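Local coordinates for protein DltD (Streptococcus thermophilus LMG 18311, PDB 7DXM), which probably acts as a membrane-associated O-acyltransferase in the D-alanylation of lipoteichoic acid directed by the dlt operon, at residues A[38-44]-A[66-72]; A[14-18]-A[48-52]; A[95-101]-A[285-291]; A[225-229]-A[349-353]. One frame throughout, in Å; residues are numbered along the deposited sequence.

Contact 1: residues A[38-44]-A[66-72]; sequences RFVPYFG and NYRPYFI
Tyr-42 lays one ring face over Pro-69, whose CB stands 3.6 Å from the Tyr-42 ring centroid and only 7° off its normal, a CH-pi contact. Beside it Phe-71 runs the same way as Tyr-42 with its ring turned 84° to it, and Phe-71 CE1 touches Tyr-42 CD2 at 3.6 Å. Beyond the end of the ring, Tyr-42 OH reaches Tyr-67 CE2 at 3.5 Å. On the sheet face of Phe-39, Pro-41 and Phe-43, Ile-72 packs against Pro-41 and Phe-43, and Phe-39 CE1 rests on Arg-68 CB. Parallel backbone bonds hold this register: Val-40 and Tyr-42 each give their N-H to one residue of 68-72 and their O to another, as in Tyr-70 N to Val-40 O, 2.9 Å. At the open end the extended Arg-38 side chain carries NH1 to Asn-66 O, 3.2 Å, while NH2 bonds Val-364 O.

Strands 39-43 and 68-72 form a beta-alpha-beta unit through helix 56-62. Helix 351-365 packs on Val-40 and Tyr-42, and Glu-61 and Asp-64 form salt bridges with Arg-68. Pro-41 and Pro-69 both occupy positions whose nitrogen is not called on by this ladder, so neither proline interrupts it.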
# COMPACT_ATOMS: atom_id res chain seq x y z
N ARG A 38 -12.04 15.34 -6.69
CA ARG A 38 -10.92 15.08 -5.79
C ARG A 38 -10.68 13.58 -5.65
O ARG A 38 -11.54 12.86 -5.16
CB ARG A 38 -11.16 15.70 -4.41
CG ARG A 38 -10.19 15.25 -3.33
CD ARG A 38 -10.22 16.24 -2.13
NE ARG A 38 -9.52 15.75 -0.93
CZ ARG A 38 -10.12 15.17 0.10
NH1 ARG A 38 -11.44 14.98 0.11
NH2 ARG A 38 -9.39 14.76 1.13
N PHE A 39 -9.51 13.12 -6.08
CA PHE A 39 -9.11 11.73 -5.84
C PHE A 39 -8.00 11.72 -4.80
O PHE A 39 -7.09 12.56 -4.84
CB PHE A 39 -8.63 11.02 -7.12
CG PHE A 39 -9.76 10.59 -8.00
CD1 PHE A 39 -10.36 9.36 -7.83
CD2 PHE A 39 -10.23 11.42 -8.99
CE1 PHE A 39 -11.41 8.96 -8.63
CE2 PHE A 39 -11.27 11.04 -9.78
CZ PHE A 39 -11.86 9.81 -9.60
N VAL A 40 -8.09 10.77 -3.87
CA VAL A 40 -7.14 10.66 -2.78
C VAL A 40 -6.43 9.30 -2.92
O VAL A 40 -7.08 8.31 -3.20
CB VAL A 40 -7.82 10.76 -1.41
CG1 VAL A 40 -6.97 10.14 -0.29
CG2 VAL A 40 -8.19 12.26 -1.14
N PRO A 41 -5.10 9.26 -2.82
CA PRO A 41 -4.40 8.00 -3.10
C PRO A 41 -4.43 7.06 -1.89
O PRO A 41 -4.25 7.48 -0.74
CB PRO A 41 -2.97 8.44 -3.44
CG PRO A 41 -2.83 9.79 -2.85
CD PRO A 41 -4.19 10.42 -2.86
N TYR A 42 -4.70 5.79 -2.19
CA TYR A 42 -4.84 4.71 -1.22
C TYR A 42 -3.76 3.69 -1.58
O TYR A 42 -3.96 2.88 -2.50
CB TYR A 42 -6.24 4.09 -1.28
CG TYR A 42 -7.32 4.86 -0.52
CD1 TYR A 42 -7.31 6.25 -0.44
CD2 TYR A 42 -8.37 4.19 0.13
CE1 TYR A 42 -8.31 6.93 0.25
CE2 TYR A 42 -9.35 4.86 0.80
CZ TYR A 42 -9.32 6.22 0.87
OH TYR A 42 -10.32 6.89 1.57
N PHE A 43 -2.63 3.75 -0.88
CA PHE A 43 -1.50 2.86 -1.12
C PHE A 43 -1.66 1.56 -0.34
O PHE A 43 -1.76 1.58 0.90
CB PHE A 43 -0.20 3.53 -0.70
CG PHE A 43 0.11 4.78 -1.42
CD1 PHE A 43 0.60 4.75 -2.70
CD2 PHE A 43 -0.06 6.01 -0.81
CE1 PHE A 43 0.93 5.93 -3.38
CE2 PHE A 43 0.24 7.18 -1.46
CZ PHE A 43 0.75 7.15 -2.75
N GLY A 44 -1.64 0.44 -1.05
CA GLY A 44 -1.58 -0.85 -0.38
C GLY A 44 -1.39 -1.90 -1.46
O GLY A 44 -1.01 -1.58 -2.59
N ASN A 66 -16.78 13.95 -0.76
CA ASN A 66 -16.00 15.02 -1.36
C ASN A 66 -14.68 14.52 -1.95
O ASN A 66 -13.73 15.30 -2.12
CB ASN A 66 -15.77 16.10 -0.31
CG ASN A 66 -15.19 15.55 0.96
OD1 ASN A 66 -15.04 14.33 1.12
ND2 ASN A 66 -14.86 16.43 1.90
N TYR A 67 -14.61 13.23 -2.28
CA TYR A 67 -13.41 12.55 -2.77
C TYR A 67 -13.82 11.18 -3.30
O TYR A 67 -14.92 10.69 -3.03
CB TYR A 67 -12.37 12.35 -1.67
CG TYR A 67 -12.76 11.30 -0.66
CD1 TYR A 67 -13.51 11.64 0.45
CD2 TYR A 67 -12.37 9.98 -0.80
CE1 TYR A 67 -13.88 10.70 1.40
CE2 TYR A 67 -12.74 9.04 0.13
CZ TYR A 67 -13.50 9.41 1.23
OH TYR A 67 -13.89 8.49 2.19
N ARG A 68 -12.90 10.56 -4.03
CA ARG A 68 -13.00 9.16 -4.37
C ARG A 68 -11.62 8.56 -4.17
O ARG A 68 -10.60 9.23 -4.42
CB ARG A 68 -13.49 8.92 -5.80
CG ARG A 68 -14.85 9.49 -6.13
CD ARG A 68 -15.99 8.65 -5.57
NE ARG A 68 -17.25 9.14 -6.12
CZ ARG A 68 -17.93 10.18 -5.63
NH1 ARG A 68 -17.50 10.83 -4.56
NH2 ARG A 68 -19.04 10.57 -6.23
N PRO A 69 -11.55 7.33 -3.66
CA PRO A 69 -10.25 6.66 -3.51
C PRO A 69 -9.71 6.23 -4.87
O PRO A 69 -10.43 5.67 -5.69
CB PRO A 69 -10.55 5.46 -2.61
CG PRO A 69 -12.02 5.44 -2.41
CD PRO A 69 -12.67 6.48 -3.23
N TYR A 70 -8.44 6.56 -5.10
CA TYR A 70 -7.67 6.06 -6.23
C TYR A 70 -6.70 5.04 -5.66
O TYR A 70 -5.84 5.38 -4.83
CB TYR A 70 -6.93 7.20 -6.94
CG TYR A 70 -6.24 6.75 -8.20
CD1 TYR A 70 -5.00 6.15 -8.16
CD2 TYR A 70 -6.87 6.86 -9.42
CE1 TYR A 70 -4.39 5.71 -9.30
CE2 TYR A 70 -6.29 6.42 -10.57
CZ TYR A 70 -5.03 5.84 -10.52
OH TYR A 70 -4.42 5.41 -11.69
N PHE A 71 -6.82 3.79 -6.10
CA PHE A 71 -6.06 2.72 -5.46
C PHE A 71 -4.74 2.45 -6.17
O PHE A 71 -4.64 2.46 -7.39
CB PHE A 71 -6.91 1.46 -5.38
CG PHE A 71 -8.12 1.61 -4.48
CD1 PHE A 71 -7.99 1.51 -3.10
CD2 PHE A 71 -9.37 1.90 -5.01
CE1 PHE A 71 -9.11 1.64 -2.27
CE2 PHE A 71 -10.49 2.04 -4.18
CZ PHE A 71 -10.35 1.91 -2.81
N ILE A 72 -3.70 2.24 -5.37
CA ILE A 72 -2.34 2.12 -5.85
C ILE A 72 -1.69 0.96 -5.09
O ILE A 72 -1.38 1.08 -3.89
CB ILE A 72 -1.55 3.42 -5.64
CG1 ILE A 72 -2.27 4.57 -6.36
CG2 ILE A 72 -0.13 3.25 -6.08
CD1 ILE A 72 -1.63 5.90 -6.15

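Contact 2: residues A[14-18]-A[48-52]; sequences AVTLT and WLRFD
Leu-17 drives its side chain into the loop that follows strand 39-43, the first strand of the parallel sheet in this SGNH-hydrolase-like fold. That loop, turned in a short 3-10 segment at Trp-48 and Leu-49, leads on to helix 56-62. The contact contains no hydrogen bond; it is apolar, and Leu-17 is its centre.

At the base of the side chain, Leu-17 CB meets Leu-49 CD2 at 3.6 Å, and the two leucines run antiparallel alongside each other. Beyond CG the chain divides. CD1 does most of the work: it touches Leu-49 CD2 again, approaches Trp-48 O at 3.7 Å and Trp-48 CB at 3.9 Å, and meets Phe-51 CZ at 3.9 Å. CD2 meets Trp-48 CB at 4.1 Å and also packs against Phe-71 of strand 68-72; Leu-17 lies roughly perpendicular to Trp-48. Leu-17 has a positive phi of 64°, a left-handed backbone kink that sets its CB toward the loop while Thr-16 before it and Thr-18 after it point away. Val-15 adds a looser touch, with Val-15 CG1 4.3 Å from Phe-51 CE1.

Phe-71 packs on Val-15 as well. Arg-50 pairs with Asp-344, part of a possible Ser-His-Asp triad with Ser-46 and His-347, and its NH1 forms a salt bridge to a sulfate ion, probably from the crystallisation liquor. Phe-51 stacks on His-55, and the NE2 of that histidine is hydrogen-bonded to Trp-48 O, which also lies over the rim of one face of the Phe-51 ring.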
# COMPACT_ATOMS: atom_id res chain seq x y z
N ALA A 14 -9.39 4.46 -11.17
CA ALA A 14 -9.16 4.47 -9.73
C ALA A 14 -9.28 3.10 -9.11
O ALA A 14 -8.86 2.93 -7.97
CB ALA A 14 -10.11 5.46 -9.05
N VAL A 15 -9.83 2.13 -9.83
CA VAL A 15 -10.04 0.81 -9.25
C VAL A 15 -9.62 -0.26 -10.24
O VAL A 15 -10.07 -1.41 -10.13
CB VAL A 15 -11.50 0.57 -8.82
CG1 VAL A 15 -11.86 1.28 -7.49
CG2 VAL A 15 -12.42 0.99 -9.92
N THR A 16 -8.77 0.08 -11.21
CA THR A 16 -8.35 -0.92 -12.18
C THR A 16 -7.42 -1.94 -11.53
O THR A 16 -7.62 -3.16 -11.68
CB THR A 16 -7.71 -0.26 -13.40
OG1 THR A 16 -8.75 0.24 -14.25
CG2 THR A 16 -6.88 -1.23 -14.19
N LEU A 17 -6.42 -1.48 -10.79
CA LEU A 17 -5.63 -2.35 -9.91
C LEU A 17 -4.85 -3.41 -10.71
O LEU A 17 -4.86 -4.60 -10.39
CB LEU A 17 -6.52 -2.99 -8.84
CG LEU A 17 -7.04 -1.88 -7.93
CD1 LEU A 17 -8.19 -2.32 -7.06
CD2 LEU A 17 -5.92 -1.35 -7.08
N THR A 18 -4.20 -2.96 -11.77
CA THR A 18 -3.30 -3.80 -12.55
C THR A 18 -1.88 -3.24 -12.44
O THR A 18 -1.69 -2.04 -12.26
CB THR A 18 -3.69 -3.85 -14.04
OG1 THR A 18 -3.48 -2.55 -14.66
CG2 THR A 18 -5.16 -4.28 -14.17
N TRP A 48 -7.05 -4.21 -1.76
CA TRP A 48 -7.99 -3.40 -2.51
C TRP A 48 -8.82 -4.20 -3.50
O TRP A 48 -9.82 -3.68 -4.01
CB TRP A 48 -7.24 -2.31 -3.27
CG TRP A 48 -6.37 -1.42 -2.45
CD1 TRP A 48 -5.11 -1.01 -2.75
CD2 TRP A 48 -6.70 -0.81 -1.20
NE1 TRP A 48 -4.63 -0.17 -1.77
CE2 TRP A 48 -5.59 -0.03 -0.81
CE3 TRP A 48 -7.83 -0.83 -0.37
CZ2 TRP A 48 -5.58 0.71 0.36
CZ3 TRP A 48 -7.82 -0.09 0.79
CH2 TRP A 48 -6.70 0.67 1.14
N LEU A 49 -8.43 -5.44 -3.80
CA LEU A 49 -9.21 -6.22 -4.76
C LEU A 49 -10.40 -6.91 -4.13
O LEU A 49 -11.15 -7.56 -4.86
CB LEU A 49 -8.34 -7.28 -5.41
CG LEU A 49 -7.21 -6.67 -6.20
CD1 LEU A 49 -6.24 -7.76 -6.59
CD2 LEU A 49 -7.81 -5.99 -7.39
N ARG A 50 -10.58 -6.81 -2.81
CA ARG A 50 -11.65 -7.54 -2.14
C ARG A 50 -12.93 -6.72 -2.23
O ARG A 50 -13.45 -6.18 -1.25
CB ARG A 50 -11.29 -7.87 -0.69
CG ARG A 50 -10.39 -9.09 -0.55
CD ARG A 50 -9.02 -8.70 -1.04
NE ARG A 50 -8.01 -9.75 -0.92
CZ ARG A 50 -7.91 -10.79 -1.72
NH1 ARG A 50 -6.95 -11.67 -1.50
NH2 ARG A 50 -8.78 -10.97 -2.71
N PHE A 51 -13.44 -6.63 -3.46
CA PHE A 51 -14.66 -5.88 -3.66
C PHE A 51 -15.80 -6.59 -2.97
O PHE A 51 -15.88 -7.82 -2.97
CB PHE A 51 -14.94 -5.69 -5.15
CG PHE A 51 -13.88 -4.91 -5.86
CD1 PHE A 51 -13.84 -3.53 -5.77
CD2 PHE A 51 -12.90 -5.55 -6.60
CE1 PHE A 51 -12.86 -2.80 -6.40
CE2 PHE A 51 -11.91 -4.84 -7.23
CZ PHE A 51 -11.89 -3.46 -7.14
N ASP A 52 -16.62 -5.80 -2.29
CA ASP A 52 -17.92 -6.19 -1.77
C ASP A 52 -18.69 -4.89 -1.52
O ASP A 52 -18.18 -3.79 -1.73
CB ASP A 52 -17.80 -7.06 -0.52
CG ASP A 52 -17.16 -6.34 0.64
OD1 ASP A 52 -17.52 -5.17 0.89
OD2 ASP A 52 -16.32 -6.95 1.33

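Contact 3: residues A[95-101]-A[285-291]; sequences NGTAVYV and NTNVIFV
Val-99 and Val-291 mesh deep in the protein, Val-99 CG1 lying 3.7 Å from Val-291 CG2 while the other branch, Val-99 CG2, meets Ile-289 CG2 at 3.9 Å. With CG1 anti to the backbone N (chi1 177°), Val-99 spreads its two methyls over two successive residues of its own face. Across the sheet, Tyr-100 CB touches both Val-288 CG1 and Phe-290 CD2, 3.8 Å from each. The Tyr-100 and Phe-290 rings meet obliquely with their planes 54° apart, and Val-288 CG1 also sits above the rim of one face of the phenylalanine.

Between these layers runs a regular parallel ladder, from Asn-287 N to Gly-96 O at 2.9 Å through to Val-291 N to Tyr-100 O at 3.0 Å. Strands 97-101 and 287-292 are neighbours in the parallel sheet, consistent with the alpha/beta/alpha sandwich of SGNH hydrolases. Helix 351-365 packs on the face of Val-99, Ile-289 and Val-291, and helix 270-283 on that of Tyr-100, Val-288 and Phe-290. Tyr-100 OH bonds Ser-79 OG.

Toward the start of both strands, Ala-98 CB against Thr-286 CG2 at 4.0 Å is the last buried touch, and Thr-286 OG1 bonds Leu-93 O. Beyond it the packing thins: Gly-96, partly exposed, has no side chain to add. Asn-285 leaves helix 270-283 through a Schellman motif and approaches the solvent-exposed Asn-95; their side-chain amides are turned 78° to each other, but the modelled separation is too short to trust in detail.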
# COMPACT_ATOMS: atom_id res chain seq x y z
N ASN A 95 1.65 18.55 0.20
CA ASN A 95 0.63 19.07 1.10
C ASN A 95 -0.67 18.32 0.88
O ASN A 95 -1.75 18.89 0.91
CB ASN A 95 0.44 20.59 0.92
CG ASN A 95 1.75 21.43 1.14
OD1 ASN A 95 2.40 21.35 2.20
ND2 ASN A 95 2.12 22.23 0.14
N GLY A 96 -0.57 17.01 0.63
CA GLY A 96 -1.71 16.19 0.30
C GLY A 96 -2.18 15.31 1.45
O GLY A 96 -1.69 15.37 2.56
N THR A 97 -3.17 14.48 1.15
CA THR A 97 -3.64 13.54 2.16
C THR A 97 -3.70 12.15 1.53
O THR A 97 -4.07 12.00 0.37
CB THR A 97 -5.02 13.97 2.83
OG1 THR A 97 -5.90 14.57 1.86
CG2 THR A 97 -4.84 15.00 3.98
N ALA A 98 -3.29 11.13 2.29
CA ALA A 98 -3.06 9.81 1.71
C ALA A 98 -3.38 8.74 2.74
O ALA A 98 -3.22 8.95 3.95
CB ALA A 98 -1.61 9.67 1.25
N VAL A 99 -3.83 7.58 2.24
CA VAL A 99 -4.01 6.39 3.09
C VAL A 99 -2.90 5.42 2.74
O VAL A 99 -2.59 5.22 1.57
CB VAL A 99 -5.38 5.73 2.88
CG1 VAL A 99 -5.50 4.47 3.72
CG2 VAL A 99 -6.46 6.69 3.20
N TYR A 100 -2.30 4.80 3.75
CA TYR A 100 -1.23 3.85 3.48
C TYR A 100 -1.38 2.63 4.38
O TYR A 100 -1.09 2.71 5.58
CB TYR A 100 0.13 4.50 3.69
CG TYR A 100 1.27 3.65 3.17
CD1 TYR A 100 1.76 2.57 3.91
CD2 TYR A 100 1.86 3.93 1.94
CE1 TYR A 100 2.81 1.81 3.43
CE2 TYR A 100 2.91 3.17 1.45
CZ TYR A 100 3.39 2.11 2.20
OH TYR A 100 4.44 1.34 1.73
N VAL A 101 -1.80 1.51 3.79
CA VAL A 101 -1.91 0.26 4.52
C VAL A 101 -0.52 -0.35 4.64
O VAL A 101 0.16 -0.56 3.63
CB VAL A 101 -2.86 -0.72 3.82
CG1 VAL A 101 -3.22 -1.83 4.76
CG2 VAL A 101 -4.08 -0.00 3.29
N ASN A 285 5.50 16.92 2.61
CA ASN A 285 4.54 17.41 3.60
C ASN A 285 3.16 16.78 3.38
O ASN A 285 2.14 17.45 3.17
CB ASN A 285 4.47 18.94 3.59
CG ASN A 285 3.63 19.51 4.76
OD1 ASN A 285 3.77 19.09 5.93
ND2 ASN A 285 2.75 20.45 4.43
N THR A 286 3.13 15.45 3.43
CA THR A 286 1.90 14.72 3.20
C THR A 286 1.33 14.24 4.52
O THR A 286 2.07 13.81 5.42
CB THR A 286 2.13 13.54 2.26
OG1 THR A 286 2.57 14.04 0.99
CG2 THR A 286 0.83 12.74 2.09
N ASN A 287 0.02 14.31 4.63
CA ASN A 287 -0.66 13.89 5.84
C ASN A 287 -1.33 12.54 5.58
O ASN A 287 -2.23 12.42 4.74
CB ASN A 287 -1.65 14.96 6.29
CG ASN A 287 -2.18 14.69 7.65
OD1 ASN A 287 -1.46 14.19 8.52
ND2 ASN A 287 -3.46 14.98 7.85
N VAL A 288 -0.87 11.53 6.31
CA VAL A 288 -1.17 10.15 5.99
C VAL A 288 -1.82 9.52 7.21
O VAL A 288 -1.47 9.87 8.34
CB VAL A 288 0.10 9.36 5.61
CG1 VAL A 288 -0.28 8.04 5.04
CG2 VAL A 288 0.96 10.15 4.63
N ILE A 289 -2.76 8.63 6.97
CA ILE A 289 -3.24 7.70 7.99
C ILE A 289 -2.77 6.31 7.59
O ILE A 289 -2.98 5.88 6.45
CB ILE A 289 -4.77 7.76 8.17
CG1 ILE A 289 -5.21 6.84 9.30
CG2 ILE A 289 -5.53 7.44 6.88
CD1 ILE A 289 -6.70 6.92 9.58
N PHE A 290 -2.09 5.64 8.52
CA PHE A 290 -1.50 4.33 8.26
C PHE A 290 -2.42 3.24 8.81
O PHE A 290 -2.75 3.24 10.00
CB PHE A 290 -0.10 4.25 8.87
CG PHE A 290 0.89 5.20 8.24
CD1 PHE A 290 0.98 6.52 8.67
CD2 PHE A 290 1.69 4.80 7.18
CE1 PHE A 290 1.90 7.40 8.06
CE2 PHE A 290 2.60 5.68 6.58
CZ PHE A 290 2.70 6.97 7.02
N VAL A 291 -2.85 2.33 7.95
CA VAL A 291 -3.80 1.31 8.36
C VAL A 291 -3.05 0.01 8.62
O VAL A 291 -2.28 -0.44 7.77
CB VAL A 291 -4.89 1.08 7.30
CG1 VAL A 291 -5.95 0.16 7.87
CG2 VAL A 291 -5.50 2.41 6.83

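Contact 4: residues A[225-229]-A[349-353]; sequences AVRDA and GWKGW
A chi1 of -71° puts CG of Trp-350 anti to its own carbonyl carbon, and chi2 then turns the indole so that it lies flat against Ala-229 on helix 218-231. Ala-229 CA stands 3.8 Å from the centroid of the Trp-350 six-membered ring, 16° off the normal, which makes a CH-pi contact over the face. The methyl follows on the same face: Ala-229 CB is 3.6 Å from Trp-350 CD2. The pyrrole side of the indole runs along the helix backbone, where Trp-350 NE1 passes 3.8 Å from Ala-229 N, with Asp-228 close by.

One turn earlier, Ala-225 presses its methyl onto the main chain itself, with Ala-225 CB 3.6 Å from Lys-351 N and 3.8 Å from Trp-350 C. Trp-350 is the N-cap residue of helix 351-365, so helix 218-231 packs against the first turn of the helix that later runs across the central parallel sheet. The small alanines at 225 and 229, four residues apart, let the two backbones come close, Ala-225 and Trp-350 being the nearest pair. Beyond CG the Lys-351 chain is extended and crosses Val-226 obliquely, Lys-351 CE lying 4.0 Å from Val-226 CG1 where both side chains are partly exposed.

Asp-52 OD2 accepts the Trp-350 N-H, and Trp-353 NE1 bonds Arg-50 O, fixing the helix start to the loop after strand 39-43. Trp-350 is also a close neighbour, though not a contact, of a possible Ser-His-Asp triad of Ser-46, His-347 and Asp-344. His-232, just past the end of helix 218-231, touches the indole as well.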
# COMPACT_ATOMS: atom_id res chain seq x y z
N ALA A 225 -23.39 -5.91 5.96
CA ALA A 225 -22.15 -6.66 6.00
C ALA A 225 -22.35 -8.05 6.58
O ALA A 225 -21.80 -9.02 6.06
CB ALA A 225 -21.10 -5.88 6.79
N VAL A 226 -23.14 -8.18 7.65
CA VAL A 226 -23.24 -9.52 8.23
C VAL A 226 -24.11 -10.42 7.35
O VAL A 226 -23.80 -11.60 7.16
CB VAL A 226 -23.73 -9.51 9.69
CG1 VAL A 226 -22.86 -8.57 10.54
CG2 VAL A 226 -25.25 -9.18 9.81
N ARG A 227 -25.18 -9.87 6.75
CA ARG A 227 -26.01 -10.68 5.86
C ARG A 227 -25.19 -11.20 4.68
O ARG A 227 -25.21 -12.40 4.37
CB ARG A 227 -27.22 -9.87 5.36
CG ARG A 227 -28.47 -10.01 6.21
CD ARG A 227 -28.82 -8.70 7.00
NE ARG A 227 -29.68 -8.93 8.17
CZ ARG A 227 -31.02 -8.93 8.15
NH1 ARG A 227 -31.66 -8.70 7.00
NH2 ARG A 227 -31.71 -9.16 9.27
N ASP A 228 -24.44 -10.31 4.03
CA ASP A 228 -23.69 -10.70 2.84
C ASP A 228 -22.51 -11.61 3.19
O ASP A 228 -22.26 -12.61 2.50
CB ASP A 228 -23.22 -9.45 2.11
CG ASP A 228 -24.35 -8.76 1.37
OD1 ASP A 228 -25.45 -9.36 1.28
OD2 ASP A 228 -24.14 -7.64 0.88
N ALA A 229 -21.75 -11.26 4.24
CA ALA A 229 -20.72 -12.15 4.74
C ALA A 229 -21.26 -13.54 5.03
O ALA A 229 -20.57 -14.54 4.79
CB ALA A 229 -20.09 -11.55 5.99
N GLY A 349 -12.57 -7.32 5.01
CA GLY A 349 -13.70 -7.10 4.13
C GLY A 349 -14.96 -6.97 4.96
O GLY A 349 -14.94 -7.08 6.19
N TRP A 350 -16.06 -6.73 4.26
CA TRP A 350 -17.36 -6.74 4.92
C TRP A 350 -17.38 -5.84 6.16
O TRP A 350 -17.22 -4.61 6.05
CB TRP A 350 -17.70 -8.18 5.27
CG TRP A 350 -18.03 -9.04 4.06
CD1 TRP A 350 -18.86 -8.71 3.01
CD2 TRP A 350 -17.56 -10.37 3.78
NE1 TRP A 350 -18.93 -9.74 2.11
CE2 TRP A 350 -18.15 -10.78 2.56
CE3 TRP A 350 -16.71 -11.26 4.46
CZ2 TRP A 350 -17.92 -12.03 2.00
CZ3 TRP A 350 -16.47 -12.52 3.89
CH2 TRP A 350 -17.08 -12.89 2.68
N LYS A 351 -17.55 -6.43 7.34
CA LYS A 351 -17.55 -5.63 8.57
C LYS A 351 -16.22 -4.91 8.74
O LYS A 351 -16.19 -3.72 9.11
CB LYS A 351 -17.84 -6.52 9.79
CG LYS A 351 -19.22 -6.30 10.39
CD LYS A 351 -19.38 -6.85 11.83
CE LYS A 351 -20.52 -6.10 12.55
NZ LYS A 351 -21.01 -6.75 13.79
N GLY A 352 -15.11 -5.60 8.45
CA GLY A 352 -13.82 -4.94 8.47
C GLY A 352 -13.79 -3.69 7.62
O GLY A 352 -13.16 -2.70 7.99
N TRP A 353 -14.50 -3.70 6.47
CA TRP A 353 -14.54 -2.51 5.62
C TRP A 353 -15.24 -1.36 6.32
O TRP A 353 -14.85 -0.19 6.17
CB TRP A 353 -15.22 -2.79 4.29
CG TRP A 353 -14.37 -3.46 3.19
CD1 TRP A 353 -14.79 -4.45 2.35
CD2 TRP A 353 -12.99 -3.17 2.82
NE1 TRP A 353 -13.77 -4.80 1.49
CE2 TRP A 353 -12.67 -4.03 1.75
CE3 TRP A 353 -12.02 -2.28 3.28
CZ2 TRP A 353 -11.42 -4.02 1.14
CZ3 TRP A 353 -10.76 -2.28 2.66
CH2 TRP A 353 -10.48 -3.14 1.60

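How the contacts relate
From the N terminus, 14-18 comes first and waits for 48-52 to close contact 2; strand 39-43 passes in between, and since it closes contact 1 only at 66-72, those two loops cross. Contact 3 opens next, at 95-101, beside strand 39-43, so contacts 1 and 3 share one sheet, with Phe-43 bonded to both Val-99 and Val-101. Its long loop, closed at 285-291, crosses that of contact 4, which opens at 225-229 and closes at 349-353. Contact 2 touches all the others: Phe-71 bonds Ala-14, Trp-48 packs on Val-101, and the 48-52 loop is tied to the start of helix 351-365, linking the sheet to the outlying helix pair.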